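Local coordinates for USG-1 protein homolog (Pseudomonas aeruginosa, PDB 2HJS) that probably binds NAD and acts as an aspartate-semialdehyde dehydrogenase-like oxidoreductase on aldehyde or oxo groups, with NAD or NADP as acceptor, at residues 13-18 against 42-47; 143-148 against 261-266; 266-269 against 274-277. One frame throughout, in Å; residues are numbered along the deposited sequence.

Contact 1: residues 13-18 against 42-47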
loop_
_atom_site.group_PDB
_atom_site.type_symbol
_atom_site.label_atom_id
_atom_site.label_comp_id
_atom_site.label_asym_id
_atom_site.label_seq_id
_atom_site.Cartn_x
_atom_site.Cartn_y
_atom_site.Cartn_z
ATOM N N GLY A 13 -23.843 2.335 -20.388
ATOM C CA GLY A 13 -23.221 1.454 -19.391
ATOM C C GLY A 13 -23.949 1.500 -18.060
ATOM O O GLY A 13 -23.357 1.346 -16.998
ATOM N N ALA A 14 -25.262 1.669 -18.136
ATOM C CA ALA A 14 -26.091 1.965 -16.985
ATOM C C ALA A 14 -26.121 0.819 -15.988
ATOM O O ALA A 14 -26.380 1.041 -14.817
ATOM C CB ALA A 14 -27.518 2.322 -17.435
ATOM N N THR A 15 -25.863 -0.400 -16.452
ATOM C CA THR A 15 -25.962 -1.594 -15.599
ATOM C C THR A 15 -24.615 -1.917 -14.930
ATOM O O THR A 15 -24.528 -2.791 -14.084
ATOM C CB THR A 15 -26.432 -2.817 -16.405
ATOM O OG1 THR A 15 -25.507 -3.053 -17.467
ATOM C CG2 THR A 15 -27.808 -2.575 -17.014
ATOM N N GLY A 16 -23.563 -1.211 -15.307
ATOM C CA GLY A 16 -22.281 -1.392 -14.628
ATOM C C GLY A 16 -22.299 -0.721 -13.274
ATOM O O GLY A 16 -23.208 0.059 -12.952
ATOM N N SER A 17 -21.282 -0.978 -12.470
ATOM C CA SER A 17 -21.313 -0.465 -11.114
ATOM C C SER A 17 -21.200 1.068 -11.102
ATOM O O SER A 17 -21.944 1.743 -10.386
ATOM C CB SER A 17 -20.262 -1.163 -10.257
ATOM O OG SER A 17 -19.007 -0.991 -10.856
ATOM N N VAL A 18 -20.323 1.629 -11.934
ATOM C CA VAL A 18 -20.238 3.094 -12.040
ATOM C C VAL A 18 -21.506 3.683 -12.693
ATOM O O VAL A 18 -22.023 4.692 -12.231
ATOM C CB VAL A 18 -18.978 3.570 -12.799
ATOM C CG1 VAL A 18 -19.051 5.054 -13.026
ATOM C CG2 VAL A 18 -17.697 3.191 -12.002
ATOM N N ALA A 42 -25.816 -5.185 -25.872
ATOM C CA ALA A 42 -26.885 -6.182 -26.091
ATOM C C ALA A 42 -26.952 -7.275 -25.002
ATOM O O ALA A 42 -28.035 -7.783 -24.692
ATOM C CB ALA A 42 -26.758 -6.804 -27.482
ATOM N N GLU A 43 -25.786 -7.623 -24.444
ATOM C CA GLU A 43 -25.667 -8.458 -23.233
ATOM C C GLU A 43 -26.709 -8.082 -22.178
ATOM O O GLU A 43 -27.642 -8.854 -21.907
ATOM C CB GLU A 43 -24.266 -8.303 -22.611
ATOM C CG GLU A 43 -23.182 -9.223 -23.183
ATOM C CD GLU A 43 -22.908 -8.980 -24.668
ATOM O OE1 GLU A 43 -22.880 -9.982 -25.433
ATOM O OE2 GLU A 43 -22.735 -7.796 -25.069
ATOM N N SER A 44 -26.537 -6.878 -21.621
ATOM C CA SER A 44 -27.347 -6.355 -20.519
ATOM C C SER A 44 -28.699 -5.772 -20.937
ATOM O O SER A 44 -29.566 -5.565 -20.086
ATOM C CB SER A 44 -26.560 -5.285 -19.750
ATOM O OG SER A 44 -25.217 -5.677 -19.527
ATOM N N ALA A 45 -28.879 -5.504 -22.227
ATOM C CA ALA A 45 -30.123 -4.905 -22.725
ATOM C C ALA A 45 -31.352 -5.714 -22.317
ATOM O O ALA A 45 -31.283 -6.947 -22.230
ATOM C CB ALA A 45 -30.072 -4.752 -24.235
ATOM N N GLY A 46 -32.467 -5.023 -22.067
ATOM C CA GLY A 46 -33.736 -5.679 -21.729
ATOM C C GLY A 46 -34.056 -5.779 -20.240
ATOM O O GLY A 46 -35.197 -6.061 -19.862
ATOM N N GLN A 47 -33.061 -5.560 -19.385
ATOM C CA GLN A 47 -33.311 -5.583 -17.947
ATOM C C GLN A 47 -33.753 -4.205 -17.429
ATOM O O GLN A 47 -33.561 -3.186 -18.097
ATOM C CB GLN A 47 -32.120 -6.163 -17.180
ATOM C CG GLN A 47 -30.994 -5.196 -16.894
ATOM C CD GLN A 47 -29.708 -5.908 -16.479
ATOM O OE1 GLN A 47 -29.073 -6.589 -17.288
ATOM N NE2 GLN A 47 -29.314 -5.740 -15.219
#
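Thr15 OG1 and Ser44 OG lie 3.3 Å apart, a weak hydrogen bond at most, since the serine proton may go to another acceptor; the pair joins the glycine-rich turn of a Rossmann fold to the loop after its second strand. Thr15 belongs to the type I turn from Gly13 to Gly16, between strand 9-12 and helix 17-28. Ser44 starts a type II turn that ends at Gln47, at the entry to strand 48-51. In this fold such a glycine-rich turn normally faces the dinucleotide, consistent with the NAD binding assigned to the family.

Thr15 uses both of its branches. With OG1 set between its own backbone N and carbonyl carbon (chi1 59°), the hydroxyl meets the serine while the methyl meets the glutamine. Ser44 CB also backs the contact, 3.4 Å from Thr15 OG1. On the other branch, Thr15 CG2 stands 3.9 Å from Gln47 CD, and the extended glutamine chain passes over the methyl at a slant.

Outward from here, Thr15 rests on Ala40, Met49 and Val58, so neighbouring sheet strands support it, and its carbonyl O takes a hydrogen bond from Arg167 NH2. Gly46 and Gln47 are bound through their backbones to Val58, which fixes the far turn. The near turn is closed by Gly16 N, the N-cap residue, bonding to Gly13 O at 3.1 Å.

Contact 2: residues 143-148 against 261-266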
loop_
_atom_site.group_PDB
_atom_site.type_symbol
_atom_site.label_atom_id
_atom_site.label_comp_id
_atom_site.label_asym_id
_atom_site.label_seq_id
_atom_site.Cartn_x
_atom_site.Cartn_y
_atom_site.Cartn_z
ATOM N N ALA A 143 -5.187 20.022 -5.883
ATOM C CA ALA A 143 -5.513 21.319 -6.486
ATOM C C ALA A 143 -5.531 22.479 -5.462
ATOM O O ALA A 143 -4.811 23.464 -5.647
ATOM C CB ALA A 143 -6.818 21.262 -7.287
ATOM N N PRO A 144 -6.346 22.376 -4.394
ATOM C CA PRO A 144 -6.361 23.516 -3.441
ATOM C C PRO A 144 -5.035 23.725 -2.687
ATOM O O PRO A 144 -4.734 24.828 -2.280
ATOM C CB PRO A 144 -7.499 23.173 -2.471
ATOM C CG PRO A 144 -7.838 21.751 -2.707
ATOM C CD PRO A 144 -7.290 21.305 -4.017
ATOM N N LEU A 145 -4.246 22.675 -2.529
ATOM C CA LEU A 145 -2.949 22.782 -1.879
ATOM C C LEU A 145 -1.909 23.501 -2.734
ATOM O O LEU A 145 -0.999 24.142 -2.202
ATOM C CB LEU A 145 -2.434 21.392 -1.514
ATOM C CG LEU A 145 -3.249 20.609 -0.495
ATOM C CD1 LEU A 145 -2.555 19.250 -0.207
ATOM C CD2 LEU A 145 -3.371 21.424 0.760
ATOM N N LEU A 146 -2.052 23.422 -4.055
ATOM C CA LEU A 146 -1.022 23.925 -4.954
ATOM C C LEU A 146 -1.020 25.437 -5.070
ATOM O O LEU A 146 -0.084 26.011 -5.622
ATOM C CB LEU A 146 -1.092 23.265 -6.326
ATOM C CG LEU A 146 -0.865 21.749 -6.274
ATOM C CD1 LEU A 146 -1.094 21.173 -7.651
ATOM C CD2 LEU A 146 0.509 21.325 -5.715
ATOM N N ALA A 147 -2.045 26.084 -4.527
ATOM C CA ALA A 147 -2.039 27.543 -4.422
ATOM C C ALA A 147 -1.032 28.023 -3.374
ATOM O O ALA A 147 -0.572 29.163 -3.432
ATOM C CB ALA A 147 -3.411 28.052 -4.096
ATOM N N THR A 148 -0.704 27.136 -2.436
ATOM C CA THR A 148 0.137 27.437 -1.283
ATOM C C THR A 148 1.483 26.707 -1.351
ATOM O O THR A 148 2.499 27.269 -0.982
ATOM C CB THR A 148 -0.637 27.121 0.044
ATOM O OG1 THR A 148 -1.478 28.239 0.379
ATOM C CG2 THR A 148 0.295 26.839 1.229
ATOM N N ALA A 261 -0.148 23.315 9.441
ATOM C CA ALA A 261 -1.407 23.950 9.838
ATOM C C ALA A 261 -2.177 24.533 8.645
ATOM O O ALA A 261 -3.400 24.404 8.572
ATOM C CB ALA A 261 -1.148 25.040 10.888
ATOM N N ALA A 262 -1.464 25.173 7.721
ATOM C CA ALA A 262 -2.078 25.771 6.522
ATOM C C ALA A 262 -2.640 24.705 5.579
ATOM O O ALA A 262 -3.722 24.874 5.007
ATOM C CB ALA A 262 -1.075 26.655 5.790
ATOM N N VAL A 263 -1.911 23.600 5.445
ATOM C CA VAL A 263 -2.355 22.456 4.670
ATOM C C VAL A 263 -3.698 21.917 5.203
ATOM O O VAL A 263 -4.664 21.747 4.441
ATOM C CB VAL A 263 -1.284 21.319 4.666
ATOM C CG1 VAL A 263 -1.856 20.047 4.058
ATOM C CG2 VAL A 263 -0.039 21.757 3.909
ATOM N N THR A 264 -3.760 21.676 6.509
ATOM C CA THR A 264 -4.951 21.075 7.106
ATOM C C THR A 264 -6.089 22.093 7.097
ATOM O O THR A 264 -7.251 21.715 6.934
ATOM C CB THR A 264 -4.708 20.579 8.558
ATOM O OG1 THR A 264 -4.359 21.683 9.395
ATOM C CG2 THR A 264 -3.580 19.548 8.627
ATOM N N ARG A 265 -5.759 23.378 7.264
ATOM C CA ARG A 265 -6.764 24.443 7.159
ATOM C C ARG A 265 -7.444 24.456 5.762
ATOM O O ARG A 265 -8.676 24.541 5.658
ATOM C CB ARG A 265 -6.132 25.796 7.530
ATOM C CG ARG A 265 -7.091 26.935 7.762
ATOM C CD ARG A 265 -6.341 28.235 8.231
ATOM N NE ARG A 265 -5.627 28.073 9.502
ATOM C CZ ARG A 265 -4.297 28.129 9.684
ATOM N NH1 ARG A 265 -3.457 28.372 8.693
ATOM N NH2 ARG A 265 -3.791 27.963 10.900
ATOM N N VAL A 266 -6.648 24.345 4.700
ATOM C CA VAL A 266 -7.154 24.395 3.336
ATOM C C VAL A 266 -8.065 23.208 3.062
ATOM O O VAL A 266 -9.136 23.362 2.469
ATOM C CB VAL A 266 -6.001 24.378 2.289
ATOM C CG1 VAL A 266 -6.550 24.188 0.866
ATOM C CG2 VAL A 266 -5.234 25.658 2.337
#
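Pro144 and Val266 form the tightest point of this contact: Pro144 CB comes within 3.6 Å of Val266 CG1. The same methyl also lies against the proline backbone, with Val266 CG1 3.7 Å from Pro144 O, so one methyl touches both the CB and the carbonyl O of the proline. Its position follows from chi1 170°, which carries CG1 away from the valine's backbone N and out to the proline.

Next to it Leu145 enters with a single methyl. Its CB starts off to the flank of helix 260-269, but the end of the side chain swings in until Leu145 CD2 is 3.9 Å from Val263 CG1, the two side chains crossing at about a right angle. Leu145 CD2 also reaches Val266 CG1 at 4.2 Å, and it thus lies against two valines a helical turn apart. The side-chain contacts are all apolar, and the backbones come near one another, Leu145 CA and Val263 CA being 6.6 Å apart.

Toward Thr148 the fit loosens. Thr148 CG2 comes no nearer to Ala262 CB than 4.8 Å, and this margin lies at the surface, where a crystal neighbour touches both residues. The helix kinks earlier, at Pro144, which has no N-H to give to the preceding turn, and it is only weakly bonded there. Beyond it, Thr148 N bonds to Leu145 O at 3.0 Å.

The contact joins the C-terminal end of helix 133-145 to helix 260-269 in the dimerisation domain. Val263 continues inward onto Val258 and onto Val299 of strand 294-301, Pro144 also packs on Thr270, and Leu146 turns instead to Arg229 and Ile230.

Contact 3: residues 266-269 against 274-277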
loop_
_atom_site.group_PDB
_atom_site.type_symbol
_atom_site.label_atom_id
_atom_site.label_comp_id
_atom_site.label_asym_id
_atom_site.label_seq_id
_atom_site.Cartn_x
_atom_site.Cartn_y
_atom_site.Cartn_z
ATOM N N VAL A 266 -6.648 24.345 4.700
ATOM C CA VAL A 266 -7.154 24.395 3.336
ATOM C C VAL A 266 -8.065 23.208 3.062
ATOM O O VAL A 266 -9.136 23.362 2.469
ATOM C CB VAL A 266 -6.001 24.378 2.289
ATOM C CG1 VAL A 266 -6.550 24.188 0.866
ATOM C CG2 VAL A 266 -5.234 25.658 2.337
ATOM N N LEU A 267 -7.606 22.027 3.475
ATOM C CA LEU A 267 -8.337 20.769 3.324
ATOM C C LEU A 267 -9.621 20.797 4.123
ATOM O O LEU A 267 -10.660 20.345 3.656
ATOM C CB LEU A 267 -7.481 19.595 3.808
ATOM C CG LEU A 267 -6.221 19.294 2.991
ATOM C CD1 LEU A 267 -5.362 18.274 3.706
ATOM C CD2 LEU A 267 -6.575 18.841 1.579
ATOM N N ASP A 268 -9.538 21.333 5.335
ATOM C CA ASP A 268 -10.714 21.477 6.158
ATOM C C ASP A 268 -11.736 22.434 5.511
ATOM O O ASP A 268 -12.927 22.180 5.587
ATOM C CB ASP A 268 -10.319 21.957 7.550
ATOM C CG ASP A 268 -11.300 21.521 8.622
ATOM O OD1 ASP A 268 -12.115 20.596 8.368
ATOM O OD2 ASP A 268 -11.227 22.100 9.729
ATOM N N ALA A 269 -11.267 23.503 4.862
ATOM C CA ALA A 269 -12.156 24.523 4.268
ATOM C C ALA A 269 -12.728 24.120 2.898
ATOM O O ALA A 269 -13.677 24.724 2.436
ATOM C CB ALA A 269 -11.442 25.873 4.170
ATOM N N GLU A 274 -13.038 15.874 3.443
ATOM C CA GLU A 274 -13.146 15.822 4.896
ATOM C C GLU A 274 -11.765 15.589 5.507
ATOM O O GLU A 274 -11.138 14.548 5.284
ATOM C CB GLU A 274 -14.158 14.757 5.333
ATOM C CG GLU A 274 -14.468 14.750 6.838
ATOM C CD GLU A 274 -14.953 16.098 7.386
ATOM O OE1 GLU A 274 -14.391 16.550 8.405
ATOM O OE2 GLU A 274 -15.891 16.699 6.816
ATOM N N TRP A 275 -11.277 16.580 6.244
ATOM C CA TRP A 275 -9.970 16.486 6.864
ATOM C C TRP A 275 -10.095 15.764 8.198
ATOM O O TRP A 275 -10.952 16.091 8.991
ATOM C CB TRP A 275 -9.318 17.857 7.080
ATOM C CG TRP A 275 -8.036 17.726 7.921
ATOM C CD1 TRP A 275 -6.864 17.103 7.544
ATOM C CD2 TRP A 275 -7.838 18.167 9.273
ATOM N NE1 TRP A 275 -5.947 17.166 8.573
ATOM C CE2 TRP A 275 -6.517 17.801 9.645
ATOM C CE3 TRP A 275 -8.640 18.849 10.203
ATOM C CZ2 TRP A 275 -5.983 18.090 10.902
ATOM C CZ3 TRP A 275 -8.109 19.132 11.459
ATOM C CH2 TRP A 275 -6.784 18.759 11.792
ATOM N N VAL A 276 -9.233 14.780 8.427
ATOM C CA VAL A 276 -9.207 14.048 9.692
ATOM C C VAL A 276 -7.844 14.275 10.343
ATOM O O VAL A 276 -6.796 14.097 9.710
ATOM C CB VAL A 276 -9.479 12.520 9.493
ATOM C CG1 VAL A 276 -9.499 11.779 10.853
ATOM C CG2 VAL A 276 -10.778 12.297 8.723
ATOM N N GLY A 277 -7.859 14.701 11.598
ATOM C CA GLY A 277 -6.618 14.948 12.334
ATOM C C GLY A 277 -6.648 14.289 13.700
ATOM O O GLY A 277 -7.288 13.254 13.867
HETATM O O HOH W 1 -13.079 18.893 6.844
#
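Trp275 sets its CB against the last turn of helix 260-269, 4.1 Å from Leu267 CB and 3.9 Å from Asp268 N. The helix is the connection of a beta-alpha-beta crossover in the dimerisation domain: it links strand 246-254 to the parallel edge strand 273-275, and its C-terminal end here lies directly over that edge strand.

Asp268 provides the second part of the contact. Its carboxylate meets the indole obliquely, with Asp268 CG 4.1 Å from Trp275 CE3 and the two planes 61° apart. Trp275 chi1 of 172° carries the indole toward the helix, and chi2 of 67° then brings the CE3 corner of the ring to the aspartate.

A water accepts from Trp275 N at 3.0 Å, on the side of Asp268. The same water approaches Asp268 OD1 too, but at a separation too short to be trusted, and Glu274 OE1 is at most a weak partner of it, in one of two conformers of that side chain.

Further out, the strand is held by backbone bonds from Glu274 and Val276 to strand 294-301, while Leu267 extends onto Val296, Val299 and Val141. The chain then folds back on the indole, and Gly277 N lies 3.8 Å above the ring plane, over its centre.

From the N terminus, contact 1 comes first. It closes a short loop through helix 17-28 and strand 36-40, inside the nucleotide-binding domain. Contact 2 closes a much longer one, from the end of helix 133-145 across 112 residues to helix 260-269. Contact 3 begins at Val266, where contact 2 ends, and closes a short connection from that helix to strand 273-275. Contacts 2 and 3 are thus consecutive, and they touch: Thr264 CG2 lies 3.4 Å from Trp275 NE1. Together they tie two helices and an edge strand of the dimerisation domain. Contact 1 lies across the chain's centre, its nearest atoms about 21 Å from either.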